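Glycerol Dehydrogenase (Unidentified, PDB 5XN8) catalyses the NAD-dependent oxidation of glycerol to dihydroxyacetone, which probably lets microorganisms use glycerol as a carbon source without oxygen. Local coordinates at residues A[114-119]-A[154-159]; A[11-16]-A[229-234]; A[30-35]-A[87-92]; A[160-165]-A[216-221]; A[173-178]-A[204-209]. All coordinates share one frame; numbering follows the deposited sequence.

Interaction 1: A[114-119]-A[154-159]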
# COMPACT_ATOMS: atom_id res chain seq x y z
N ILE A 114 46.82 -4.26 2.46
CA ILE A 114 46.32 -3.73 3.73
C ILE A 114 46.08 -2.22 3.56
O ILE A 114 46.92 -1.42 3.96
CB ILE A 114 47.30 -4.01 4.90
CG1 ILE A 114 47.74 -5.48 4.89
CG2 ILE A 114 46.66 -3.66 6.24
CD1 ILE A 114 48.55 -5.90 6.10
N PRO A 115 44.93 -1.84 2.98
CA PRO A 115 44.59 -0.42 2.88
C PRO A 115 44.41 0.23 4.24
O PRO A 115 43.64 -0.26 5.07
CB PRO A 115 43.26 -0.42 2.11
CG PRO A 115 43.20 -1.73 1.41
CD PRO A 115 43.92 -2.68 2.30
N THR A 116 45.14 1.31 4.48
CA THR A 116 44.99 2.13 5.68
C THR A 116 43.93 3.25 5.49
O THR A 116 43.62 3.97 6.45
CB THR A 116 46.34 2.77 6.05
OG1 THR A 116 46.82 3.55 4.94
CG2 THR A 116 47.36 1.69 6.38
N ILE A 117 43.39 3.37 4.28
CA ILE A 117 42.34 4.34 3.94
C ILE A 117 41.30 3.64 3.07
O ILE A 117 41.65 2.75 2.30
CB ILE A 117 42.95 5.57 3.22
CG1 ILE A 117 43.81 6.40 4.19
CG2 ILE A 117 41.87 6.44 2.62
CD1 ILE A 117 44.78 7.36 3.52
N ALA A 118 40.03 4.03 3.18
CA ALA A 118 38.92 3.40 2.43
C ALA A 118 38.35 4.35 1.38
O ALA A 118 37.17 4.71 1.41
CB ALA A 118 37.81 2.96 3.39
N SER A 119 39.20 4.75 0.44
CA SER A 119 38.90 5.84 -0.51
C SER A 119 38.68 5.42 -1.96
O SER A 119 38.27 6.25 -2.78
CB SER A 119 40.01 6.88 -0.45
OG SER A 119 41.26 6.29 -0.78
N THR A 154 39.78 -1.41 10.54
CA THR A 154 38.84 -0.30 10.62
C THR A 154 39.17 0.69 11.75
O THR A 154 38.64 1.79 11.76
CB THR A 154 37.41 -0.82 10.81
OG1 THR A 154 37.35 -1.59 12.01
CG2 THR A 154 37.00 -1.70 9.61
N ALA A 155 40.01 0.29 12.71
CA ALA A 155 40.53 1.21 13.73
C ALA A 155 41.53 2.19 13.13
O ALA A 155 41.56 3.37 13.51
CB ALA A 155 41.18 0.43 14.88
N ILE A 156 42.32 1.71 12.18
CA ILE A 156 43.28 2.56 11.44
C ILE A 156 42.55 3.42 10.40
O ILE A 156 42.82 4.61 10.28
CB ILE A 156 44.38 1.72 10.76
CG1 ILE A 156 45.19 0.97 11.81
CG2 ILE A 156 45.29 2.59 9.89
CD1 ILE A 156 46.11 -0.10 11.26
N ILE A 157 41.63 2.81 9.66
CA ILE A 157 40.86 3.52 8.62
C ILE A 157 40.00 4.64 9.20
O ILE A 157 39.92 5.72 8.63
CB ILE A 157 40.02 2.54 7.77
CG1 ILE A 157 40.95 1.64 6.94
CG2 ILE A 157 39.06 3.28 6.85
CD1 ILE A 157 40.33 0.32 6.52
N ALA A 158 39.36 4.39 10.34
CA ALA A 158 38.56 5.40 11.06
C ALA A 158 39.33 6.69 11.36
O ALA A 158 38.75 7.77 11.31
CB ALA A 158 38.00 4.81 12.34
N LYS A 159 40.61 6.57 11.68
CA LYS A 159 41.45 7.73 12.03
C LYS A 159 41.99 8.54 10.84
O LYS A 159 42.54 9.62 11.04
CB LYS A 159 42.61 7.28 12.94
CG LYS A 159 42.14 6.77 14.29
CD LYS A 159 43.33 6.42 15.18
CE LYS A 159 42.88 5.86 16.53
NZ LYS A 159 42.06 6.84 17.29
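Ile157 of the short helix 154-158 fills the bend made by Pro115, Thr116, Ile117 and Ala118. The contact starts at the backbone, where the CA-H of Ile157 points to the carbonyl oxygen of Thr116, with Ile157 CA 3.5 Å from Thr116 O and an angle of 154° at the hydrogen. Ile157 CB lies a little further from the same oxygen. The side chain then forks. CG1 lies against the Thr116 carbonyl group, with Ile157 CG1 3.6 Å from Thr116 O. CD1 carries this branch on to the carbonyl of Pro115, with Ile157 CD1 3.7 Å from Pro115 O. The other branch goes to Ala118. CG2 stands anti to the backbone N, which brings Ile157 CG2 to 3.7 Å from Ala118 CB.

Both segments leave the C-terminal ends of neighbouring strands, 111-115 and 149-153, in the parallel sheet of the nucleotide-binding domain. This is where a Rossmann-like sheet usually holds its dinucleotide. Thr116 and Ser119 probably bind NAD, as in a close relative.

Ile156 makes a second, smaller contact. Its CG2 crosses the Thr116 side chain at a slant, and Ile156 CG2 is 4.0 Å from Thr116 CB. CG2 of Thr116, anti to the carbonyl carbon, also comes near Ile156 CG2. No hydrogen bond joins the two segments. Beyond them, Ile157 also packs on Met152 and on Ile234 of helix 228-247. Ala118 O accepts a hydrogen bond from Asn237 ND2 of that same helix.

Interaction 2: A[11-16]-A[229-234]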
# COMPACT_ATOMS: atom_id res chain seq x y z
N TYR A 11 38.82 -11.88 2.29
CA TYR A 11 38.67 -10.47 2.63
C TYR A 11 38.39 -10.38 4.13
O TYR A 11 37.43 -10.96 4.60
CB TYR A 11 37.55 -9.84 1.79
CG TYR A 11 37.14 -8.46 2.23
CD1 TYR A 11 37.77 -7.32 1.74
CD2 TYR A 11 36.10 -8.29 3.15
CE1 TYR A 11 37.38 -6.07 2.14
CE2 TYR A 11 35.72 -7.03 3.57
CZ TYR A 11 36.36 -5.92 3.05
OH TYR A 11 35.98 -4.66 3.47
N LEU A 12 39.27 -9.71 4.87
CA LEU A 12 39.17 -9.60 6.33
C LEU A 12 38.87 -8.16 6.71
O LEU A 12 39.41 -7.23 6.11
CB LEU A 12 40.50 -10.00 6.99
CG LEU A 12 40.85 -11.48 7.06
CD1 LEU A 12 41.25 -12.02 5.70
CD2 LEU A 12 41.98 -11.67 8.07
N GLN A 13 38.04 -7.98 7.73
CA GLN A 13 37.67 -6.63 8.17
C GLN A 13 37.23 -6.56 9.63
O GLN A 13 36.36 -7.30 10.04
CB GLN A 13 36.55 -6.08 7.29
CG GLN A 13 36.14 -4.66 7.64
CD GLN A 13 34.89 -4.26 6.91
OE1 GLN A 13 34.82 -4.36 5.69
NE2 GLN A 13 33.86 -3.83 7.66
N GLY A 14 37.81 -5.63 10.38
CA GLY A 14 37.42 -5.38 11.76
C GLY A 14 38.47 -4.60 12.53
O GLY A 14 39.50 -4.23 11.97
N PRO A 15 38.21 -4.32 13.81
CA PRO A 15 39.23 -3.72 14.68
C PRO A 15 40.47 -4.61 14.77
O PRO A 15 40.34 -5.82 14.90
CB PRO A 15 38.53 -3.64 16.04
CG PRO A 15 37.09 -3.50 15.70
CD PRO A 15 36.89 -4.36 14.47
N ASP A 16 41.65 -3.99 14.67
CA ASP A 16 42.94 -4.68 14.82
C ASP A 16 43.20 -5.81 13.80
O ASP A 16 43.96 -6.72 14.07
CB ASP A 16 43.10 -5.22 16.25
CG ASP A 16 42.89 -4.14 17.31
OD1 ASP A 16 43.58 -3.10 17.26
OD2 ASP A 16 42.01 -4.33 18.18
N ALA A 229 28.10 1.23 11.41
CA ALA A 229 27.78 1.94 10.16
C ALA A 229 29.02 2.19 9.31
O ALA A 229 28.98 2.10 8.08
CB ALA A 229 27.09 3.26 10.47
N LEU A 230 30.12 2.53 9.98
CA LEU A 230 31.42 2.65 9.32
C LEU A 230 31.90 1.30 8.78
O LEU A 230 32.47 1.23 7.68
CB LEU A 230 32.45 3.23 10.28
CG LEU A 230 33.84 3.53 9.71
CD1 LEU A 230 33.76 4.57 8.60
CD2 LEU A 230 34.81 3.97 10.80
N GLU A 231 31.68 0.23 9.55
CA GLU A 231 32.04 -1.12 9.11
C GLU A 231 31.29 -1.49 7.84
O GLU A 231 31.88 -2.04 6.92
CB GLU A 231 31.74 -2.16 10.21
CG GLU A 231 32.58 -2.03 11.48
CD GLU A 231 33.95 -2.71 11.43
OE1 GLU A 231 34.14 -3.66 10.64
OE2 GLU A 231 34.84 -2.31 12.21
N ARG A 232 29.99 -1.15 7.79
CA ARG A 232 29.15 -1.43 6.61
C ARG A 232 29.61 -0.62 5.39
O ARG A 232 29.62 -1.13 4.27
CB ARG A 232 27.67 -1.12 6.87
CG ARG A 232 26.99 -1.87 8.00
CD ARG A 232 26.83 -3.35 7.74
NE ARG A 232 26.29 -4.04 8.92
CZ ARG A 232 25.01 -4.08 9.29
NH1 ARG A 232 24.06 -3.45 8.58
NH2 ARG A 232 24.66 -4.74 10.38
N ILE A 233 29.98 0.64 5.62
CA ILE A 233 30.44 1.53 4.56
C ILE A 233 31.83 1.17 4.05
O ILE A 233 32.09 1.28 2.86
CB ILE A 233 30.34 3.03 4.99
CG1 ILE A 233 28.87 3.46 5.04
CG2 ILE A 233 31.15 3.96 4.09
CD1 ILE A 233 28.20 3.64 3.69
N ILE A 234 32.73 0.75 4.94
CA ILE A 234 34.05 0.25 4.54
C ILE A 234 33.92 -1.00 3.66
O ILE A 234 34.69 -1.18 2.71
CB ILE A 234 34.96 -0.02 5.76
CG1 ILE A 234 35.38 1.31 6.40
CG2 ILE A 234 36.21 -0.81 5.37
CD1 ILE A 234 35.99 1.16 7.78
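Gln13 reaches from strand 10-14 to helix 228-247 and gives two hydrogen bonds to Glu231. The straighter one joins Gln13 NE2 to Glu231 OE1 at 3.0 Å. It lies in the amide plane but meets the carboxylate from above its plane. The other joins Gln13 NE2 to the backbone Glu231 O at 2.8 Å and is more bent, 140° at the hydrogen. The extended chain of Gln13, with CG anti to the backbone N (chi1 -178°), carries the amide across. Glu231 folds back at chi2 to meet it. Tyr11 OH donates to Gln13 OE1 at 2.5 Å. With both ends engaged, the amide cannot easily flip.

The rest is looser. Ile234 CG2 rests 3.8 Å from Gln13 OE1. Pro15 CD lies 3.7 Å from Glu231 OE2 and makes no polar bond there. Past Pro15 the chain turns to exposed Asp16, which does not touch the helix.

Glu231 has further partners. OE2 bonds to Thr154 OG1, and OE1 forms a salt bridge with Lys3 of the second subunit. These contacts would favour a charged carboxylate. Strand 10-14 also pairs antiparallel with a strand of that subunit, so the sheet continues across the interface. The arrangement joins the α/β domain to the helical domain, the two-domain build of the iron-containing alcohol dehydrogenase family.

Interaction 3: A[30-35]-A[87-92]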
# COMPACT_ATOMS: atom_id res chain seq x y z
N GLU A 30 55.63 -18.89 4.10
CA GLU A 30 56.45 -18.93 5.32
C GLU A 30 57.22 -17.63 5.55
O GLU A 30 57.78 -17.43 6.64
CB GLU A 30 57.40 -20.13 5.28
CG GLU A 30 56.67 -21.46 5.38
CD GLU A 30 57.33 -22.60 4.64
OE1 GLU A 30 57.88 -22.39 3.53
OE2 GLU A 30 57.27 -23.73 5.17
N SER A 31 57.27 -16.75 4.54
CA SER A 31 57.90 -15.44 4.70
C SER A 31 57.31 -14.40 3.76
O SER A 31 56.81 -14.73 2.68
CB SER A 31 59.43 -15.54 4.50
OG SER A 31 59.75 -15.88 3.17
N PHE A 32 57.38 -13.13 4.17
CA PHE A 32 56.76 -12.03 3.45
C PHE A 32 57.66 -10.81 3.28
O PHE A 32 58.37 -10.41 4.20
CB PHE A 32 55.46 -11.61 4.16
CG PHE A 32 54.28 -12.46 3.78
CD1 PHE A 32 53.54 -12.17 2.64
CD2 PHE A 32 53.93 -13.58 4.54
CE1 PHE A 32 52.46 -12.97 2.28
CE2 PHE A 32 52.86 -14.37 4.18
CZ PHE A 32 52.12 -14.07 3.04
N PHE A 33 57.60 -10.23 2.09
CA PHE A 33 58.27 -8.99 1.74
C PHE A 33 57.25 -7.85 1.92
O PHE A 33 56.31 -7.73 1.14
CB PHE A 33 58.74 -9.08 0.30
CG PHE A 33 59.46 -7.87 -0.21
CD1 PHE A 33 60.80 -7.67 0.10
CD2 PHE A 33 58.82 -6.96 -1.04
CE1 PHE A 33 61.47 -6.56 -0.38
CE2 PHE A 33 59.49 -5.85 -1.53
CZ PHE A 33 60.82 -5.66 -1.20
N VAL A 34 57.44 -7.03 2.95
CA VAL A 34 56.48 -6.00 3.35
C VAL A 34 56.91 -4.63 2.83
O VAL A 34 58.04 -4.23 3.07
CB VAL A 34 56.35 -5.94 4.89
CG1 VAL A 34 55.15 -5.10 5.31
CG2 VAL A 34 56.27 -7.34 5.48
N ILE A 35 56.03 -3.91 2.13
CA ILE A 35 56.34 -2.55 1.64
C ILE A 35 55.35 -1.48 2.11
O ILE A 35 54.14 -1.73 2.22
CB ILE A 35 56.49 -2.48 0.10
CG1 ILE A 35 55.16 -2.70 -0.63
CG2 ILE A 35 57.52 -3.50 -0.37
CD1 ILE A 35 55.25 -2.50 -2.12
N GLY A 87 56.28 -14.28 -0.07
CA GLY A 87 55.07 -13.51 -0.33
C GLY A 87 55.33 -12.02 -0.33
O GLY A 87 56.44 -11.58 -0.05
N VAL A 88 54.29 -11.25 -0.65
CA VAL A 88 54.35 -9.78 -0.69
C VAL A 88 53.19 -9.20 0.12
O VAL A 88 52.05 -9.59 -0.07
CB VAL A 88 54.23 -9.23 -2.12
CG1 VAL A 88 54.76 -7.79 -2.18
CG2 VAL A 88 54.97 -10.10 -3.12
N VAL A 89 53.50 -8.26 1.03
CA VAL A 89 52.51 -7.45 1.72
C VAL A 89 52.69 -5.99 1.31
O VAL A 89 53.79 -5.47 1.34
CB VAL A 89 52.64 -7.55 3.26
CG1 VAL A 89 51.59 -6.68 3.96
CG2 VAL A 89 52.53 -9.00 3.72
N GLY A 90 51.59 -5.35 0.91
CA GLY A 90 51.55 -3.90 0.71
C GLY A 90 50.69 -3.29 1.81
O GLY A 90 49.61 -3.80 2.10
N VAL A 91 51.19 -2.22 2.43
CA VAL A 91 50.46 -1.46 3.45
C VAL A 91 50.41 0.00 2.99
O VAL A 91 51.44 0.54 2.60
CB VAL A 91 51.15 -1.54 4.84
CG1 VAL A 91 50.21 -1.10 5.95
CG2 VAL A 91 51.64 -2.95 5.11
N GLY A 92 49.23 0.62 3.01
CA GLY A 92 49.11 2.06 2.69
C GLY A 92 48.06 2.38 1.65
O GLY A 92 47.02 1.74 1.59
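Phe32 sets its ring obliquely against Gly87 and Val89. Its CD1 atom meets both backbone and side chain: Phe32 CD1 is 3.5 Å from Gly87 C and equally close to Val89 CG2. Gly87 has no side chain, so the ring can come down onto the backbone, with Phe32 CE1 3.7 Å from Gly87 CA. The Val89 side chain crosses that of Phe32 at about a right angle. Val89 CG2 stands anti to the carbonyl carbon, on the side where the ring lies.

Further along the same face, Val34 and Val89 lie side by side and point the same way, with Val34 CG1 4.1 Å from Val89 CB. Val34 CG1 also reaches Val91 CG2. On the other face Phe33 turns its ring away, and Val88 CG1 only approaches the ring edge. Ile35 lies on this face too and packs against helix 70-83.

The backbones are held by four parallel-strand hydrogen bonds. Phe33 N gives to Gly87 O at 2.8 Å, and Val89 N gives to Phe33 O at 2.9 Å. Ile35 N gives to Val89 O at 2.8 Å, and Val91 N gives to Ile35 O at 3.0 Å.

Strand 58-63 flanks one side and strand 111-115 the other. Gly92 ends the segment just before Gly94 and Lys95, which probably bind NAD as in a close relative. Such a parallel sheet with a glycine-rich turn at its C-terminal edge is typical of Rossmann-like dinucleotide-binding domains.

Interaction 4: A[160-165]-A[216-221]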
# COMPACT_ATOMS: atom_id res chain seq x y z
N ALA A 160 41.84 8.02 9.62
CA ALA A 160 42.18 8.76 8.40
C ALA A 160 41.27 9.97 8.19
O ALA A 160 40.13 9.97 8.66
CB ALA A 160 42.08 7.84 7.19
N PRO A 161 41.76 11.02 7.47
CA PRO A 161 40.93 12.19 7.18
C PRO A 161 39.57 11.83 6.57
O PRO A 161 39.50 10.99 5.67
CB PRO A 161 41.78 12.98 6.18
CG PRO A 161 43.18 12.63 6.54
CD PRO A 161 43.14 11.20 6.99
N VAL A 162 38.52 12.47 7.09
CA VAL A 162 37.14 12.13 6.71
C VAL A 162 36.90 12.23 5.21
O VAL A 162 36.17 11.42 4.65
CB VAL A 162 36.09 12.98 7.48
CG1 VAL A 162 36.12 14.47 7.12
CG2 VAL A 162 34.68 12.40 7.31
N ARG A 163 37.53 13.23 4.59
CA ARG A 163 37.44 13.46 3.14
C ARG A 163 37.75 12.22 2.29
O ARG A 163 37.14 12.01 1.23
CB ARG A 163 38.38 14.61 2.72
CG ARG A 163 38.13 15.15 1.32
CD ARG A 163 39.24 16.09 0.85
NE ARG A 163 39.22 16.20 -0.61
CZ ARG A 163 40.09 16.88 -1.35
NH1 ARG A 163 41.09 17.56 -0.79
NH2 ARG A 163 39.94 16.89 -2.68
N LEU A 164 38.71 11.41 2.73
CA LEU A 164 39.08 10.19 2.02
C LEU A 164 37.97 9.14 2.04
O LEU A 164 37.68 8.52 1.02
CB LEU A 164 40.39 9.63 2.56
CG LEU A 164 41.61 10.51 2.25
CD1 LEU A 164 42.72 10.31 3.28
CD2 LEU A 164 42.13 10.25 0.84
N LEU A 165 37.34 8.95 3.19
CA LEU A 165 36.18 8.04 3.30
C LEU A 165 34.99 8.50 2.45
O LEU A 165 34.29 7.67 1.87
CB LEU A 165 35.74 7.91 4.76
CG LEU A 165 34.60 6.92 5.02
CD1 LEU A 165 35.10 5.48 4.91
CD2 LEU A 165 33.97 7.17 6.37
N LYS A 216 25.56 8.05 8.88
CA LYS A 216 26.00 7.55 10.20
C LYS A 216 27.48 7.23 10.23
O LYS A 216 28.14 7.43 11.25
CB LYS A 216 25.21 6.30 10.62
CG LYS A 216 23.75 6.57 10.94
CD LYS A 216 23.04 5.31 11.41
CE LYS A 216 22.71 4.35 10.28
NZ LYS A 216 22.14 3.07 10.84
N ALA A 217 28.00 6.72 9.11
CA ALA A 217 29.41 6.40 8.97
C ALA A 217 30.30 7.64 8.92
O ALA A 217 31.34 7.69 9.60
CB ALA A 217 29.63 5.57 7.72
N ARG A 218 29.91 8.63 8.11
CA ARG A 218 30.67 9.86 7.96
C ARG A 218 30.90 10.59 9.28
O ARG A 218 31.98 11.13 9.51
CB ARG A 218 29.95 10.83 7.01
CG ARG A 218 30.69 12.13 6.75
CD ARG A 218 29.88 13.06 5.88
NE ARG A 218 28.81 13.70 6.63
CZ ARG A 218 28.95 14.72 7.47
NH1 ARG A 218 30.15 15.27 7.70
NH2 ARG A 218 27.88 15.19 8.11
N LEU A 219 29.89 10.60 10.15
CA LEU A 219 29.99 11.26 11.44
C LEU A 219 30.88 10.50 12.41
O LEU A 219 31.62 11.12 13.18
CB LEU A 219 28.59 11.46 12.05
CG LEU A 219 27.70 12.43 11.25
CD1 LEU A 219 26.28 12.39 11.79
CD2 LEU A 219 28.23 13.86 11.27
N ALA A 220 30.81 9.17 12.38
CA ALA A 220 31.74 8.32 13.12
C ALA A 220 33.17 8.54 12.65
O ALA A 220 34.09 8.65 13.46
CB ALA A 220 31.35 6.85 12.97
N ALA A 221 33.34 8.58 11.33
CA ALA A 221 34.63 8.90 10.72
C ALA A 221 35.11 10.32 11.08
O ALA A 221 36.29 10.52 11.32
CB ALA A 221 34.56 8.74 9.22
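Leu165 and Val162 both press on Ala221, near the N-terminal end of helix 162-185, where it meets the last turns of helix 197-223. The tightest point is between methyl groups: Leu165 CD2 is 3.3 Å from Ala221 CB. The same methyl lies more loosely over the backbone, with Leu165 CD2 4.2 Å from Ala217 O. Leu165 CG stands anti to its backbone N (chi1 -176°), which sends the side chain straight across to the other helix. Val162, three residues earlier, also reaches Ala221, with Val162 CG2 4.1 Å from Ala221 CB. Its CG2 also meets Arg218, lying 3.7 Å from Arg218 O and touching the aliphatic CG. Arg218 thus offers its hydrocarbon part and its carbonyl here, not its charge.

A second shell sets these groups in place. Leu164 N bonds to Pro161 O at 3.1 Å, in the turn that holds Val162. The guanidinium of Arg218 turns aside at chi3 and forms a salt bridge with Glu215 of its own helix. Leu165 also packs on Leu230 and Asn237 of helix 228-247, and Ala217 packs on Ile233 of that helix. So three helices of the helical domain meet here. Further out, Lys216 NZ bonds to Ser288 O and Asn287 OD1 of the third subunit, and Leu219 packs on Leu358 of that subunit.

No hydrogen bond or salt bridge crosses between the two segments. The contact rests on shape and van der Waals packing, and the small side chain of Ala221 allows the helices to come close.

Interaction 5: A[173-178]-A[204-209]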
# COMPACT_ATOMS: atom_id res chain seq x y z
N LEU A 173 29.29 4.89 -5.02
CA LEU A 173 27.98 5.35 -5.54
C LEU A 173 27.79 5.08 -7.03
O LEU A 173 26.67 4.85 -7.48
CB LEU A 173 27.83 6.86 -5.26
CG LEU A 173 26.60 7.63 -5.78
CD1 LEU A 173 25.46 7.63 -4.78
CD2 LEU A 173 26.98 9.06 -6.11
N SER A 174 28.87 5.11 -7.80
CA SER A 174 28.82 4.81 -9.24
C SER A 174 28.61 3.34 -9.59
O SER A 174 28.32 3.03 -10.75
CB SER A 174 30.13 5.21 -9.88
OG SER A 174 31.14 4.27 -9.54
N THR A 175 28.81 2.44 -8.64
CA THR A 175 28.95 1.02 -8.97
C THR A 175 27.66 0.41 -9.48
O THR A 175 27.67 -0.25 -10.52
CB THR A 175 29.49 0.23 -7.75
OG1 THR A 175 30.73 0.80 -7.36
CG2 THR A 175 29.69 -1.22 -8.09
N TRP A 176 26.57 0.64 -8.76
CA TRP A 176 25.23 0.16 -9.19
C TRP A 176 24.83 0.68 -10.57
O TRP A 176 24.28 -0.07 -11.37
CB TRP A 176 24.15 0.55 -8.17
CG TRP A 176 22.76 0.41 -8.70
CD1 TRP A 176 21.85 1.39 -8.84
CD2 TRP A 176 22.14 -0.79 -9.18
NE1 TRP A 176 20.69 0.90 -9.36
CE2 TRP A 176 20.84 -0.44 -9.60
CE3 TRP A 176 22.55 -2.12 -9.32
CZ2 TRP A 176 19.94 -1.37 -10.13
CZ3 TRP A 176 21.66 -3.05 -9.84
CH2 TRP A 176 20.37 -2.67 -10.24
N PHE A 177 25.09 1.95 -10.84
CA PHE A 177 24.59 2.57 -12.07
C PHE A 177 25.35 2.11 -13.31
O PHE A 177 24.74 1.91 -14.38
CB PHE A 177 24.61 4.08 -11.96
CG PHE A 177 23.68 4.60 -10.91
CD1 PHE A 177 22.31 4.65 -11.15
CD2 PHE A 177 24.15 4.98 -9.67
CE1 PHE A 177 21.44 5.10 -10.18
CE2 PHE A 177 23.27 5.42 -8.69
CZ PHE A 177 21.91 5.49 -8.95
N GLU A 178 26.66 1.93 -13.17
CA GLU A 178 27.51 1.40 -14.23
C GLU A 178 27.38 -0.11 -14.39
O GLU A 178 27.44 -0.64 -15.51
CB GLU A 178 28.97 1.75 -13.95
CG GLU A 178 29.26 3.25 -13.93
CD GLU A 178 30.71 3.55 -13.68
OE1 GLU A 178 31.17 3.43 -12.54
OE2 GLU A 178 31.39 3.93 -14.64
N ARG A 204 24.17 -3.52 -6.30
CA ARG A 204 22.96 -2.87 -5.78
C ARG A 204 23.02 -2.70 -4.28
O ARG A 204 22.62 -1.66 -3.76
CB ARG A 204 21.70 -3.68 -6.16
CG ARG A 204 20.37 -3.09 -5.69
CD ARG A 204 19.96 -1.83 -6.47
NE ARG A 204 19.16 -0.91 -5.65
CZ ARG A 204 18.29 -0.01 -6.10
NH1 ARG A 204 18.05 0.16 -7.40
NH2 ARG A 204 17.63 0.75 -5.23
N LEU A 205 23.50 -3.72 -3.58
CA LEU A 205 23.69 -3.64 -2.14
C LEU A 205 24.64 -2.51 -1.76
O LEU A 205 24.44 -1.82 -0.76
CB LEU A 205 24.22 -4.97 -1.58
CG LEU A 205 24.36 -5.04 -0.06
CD1 LEU A 205 23.00 -4.96 0.62
CD2 LEU A 205 25.10 -6.30 0.33
N CYS A 206 25.70 -2.33 -2.54
CA CYS A 206 26.61 -1.19 -2.37
C CYS A 206 25.84 0.13 -2.28
O CYS A 206 26.00 0.89 -1.32
CB CYS A 206 27.59 -1.14 -3.55
SG CYS A 206 28.85 0.11 -3.42
N TYR A 207 24.97 0.35 -3.27
CA TYR A 207 24.18 1.57 -3.39
C TYR A 207 23.19 1.74 -2.24
O TYR A 207 23.11 2.83 -1.67
CB TYR A 207 23.45 1.58 -4.75
CG TYR A 207 22.51 2.75 -4.98
CD1 TYR A 207 22.99 4.06 -5.03
CD2 TYR A 207 21.15 2.54 -5.15
CE1 TYR A 207 22.13 5.12 -5.25
CE2 TYR A 207 20.28 3.59 -5.37
CZ TYR A 207 20.78 4.89 -5.41
OH TYR A 207 19.93 5.96 -5.61
N ASP A 208 22.44 0.69 -1.89
CA ASP A 208 21.47 0.75 -0.78
C ASP A 208 22.16 0.96 0.57
O ASP A 208 21.60 1.59 1.46
CB ASP A 208 20.60 -0.51 -0.70
CG ASP A 208 19.70 -0.70 -1.93
OD1 ASP A 208 19.27 0.30 -2.55
OD2 ASP A 208 19.42 -1.87 -2.27
N THR A 209 23.35 0.39 0.71
CA THR A 209 24.16 0.56 1.92
C THR A 209 24.64 2.01 2.08
O THR A 209 24.60 2.55 3.18
CB THR A 209 25.36 -0.41 1.94
OG1 THR A 209 24.88 -1.75 1.84
CG2 THR A 209 26.17 -0.28 3.22
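An aromatic cluster of Trp176, Phe177 and Tyr207 joins helices 162-185 and 197-223, which cross in roughly antiparallel fashion. The axes of the two short segments approach to 7.6 Å with a crossing angle of -138°. Phe177 turns its ring edge toward the face of Tyr207, a T-shaped pair with Phe177 CE2 3.6 Å from Tyr207 CE1. The planes of Trp176 and Tyr207 are only 21° apart, but the rings are displaced sidelong and little of one covers the other. Their methylenes touch instead, with Trp176 CB 3.6 Å from Tyr207 CB. Leu173 CD1 meets the edge of the Tyr207 ring.

Arg204 covers one face of the indole. Its chain bends at chi2 (72°) and lays CD over the ring, with Arg204 CD 3.5 Å from the centroid of the Trp176 six-membered ring. The guanidinium goes on toward the five-membered ring and makes an off-centre cation-pi contact, Arg204 CZ being 4.5 Å from that centroid. It is held from its own helix by a salt bridge, Arg204 NH2 to Asp208 OD1 at 3.2 Å.

In this helical domain, helix 162-185 also carries Asp171, a ligand of the bound zinc, and Glu178, which bonds to the zinc ligand His254. Thr175 OG1 bonds to Ser241 OG of helix 228-247, Leu173 and Tyr207 pack against helix 290-303, and Ser174 and Phe177 face helix 271-285.

How the interactions relate
Interactions 1, 2 and 3 all reach the six-stranded parallel sheet. Interactions 4 and 5 lie in the helical domain, where both join helices 162-185 and 197-223; their centres are about 19 Å apart. Along the chain, interaction 2 closes the longest loop and encloses interactions 1, 3 and 4 and, within 4, interaction 5. Interaction 1 touches interactions 2, 3 and 4; interaction 2 touches 1, 4 and 5. The centre of interaction 1 is about 9 Å from that of interaction 2 and about 10 Å from that of interaction 4. Interactions 3 and 5 have centres about 32 Å apart, on opposite sides of the chain's centre. The contacts thus run from the probable NAD-binding sheet to the helices around the zinc.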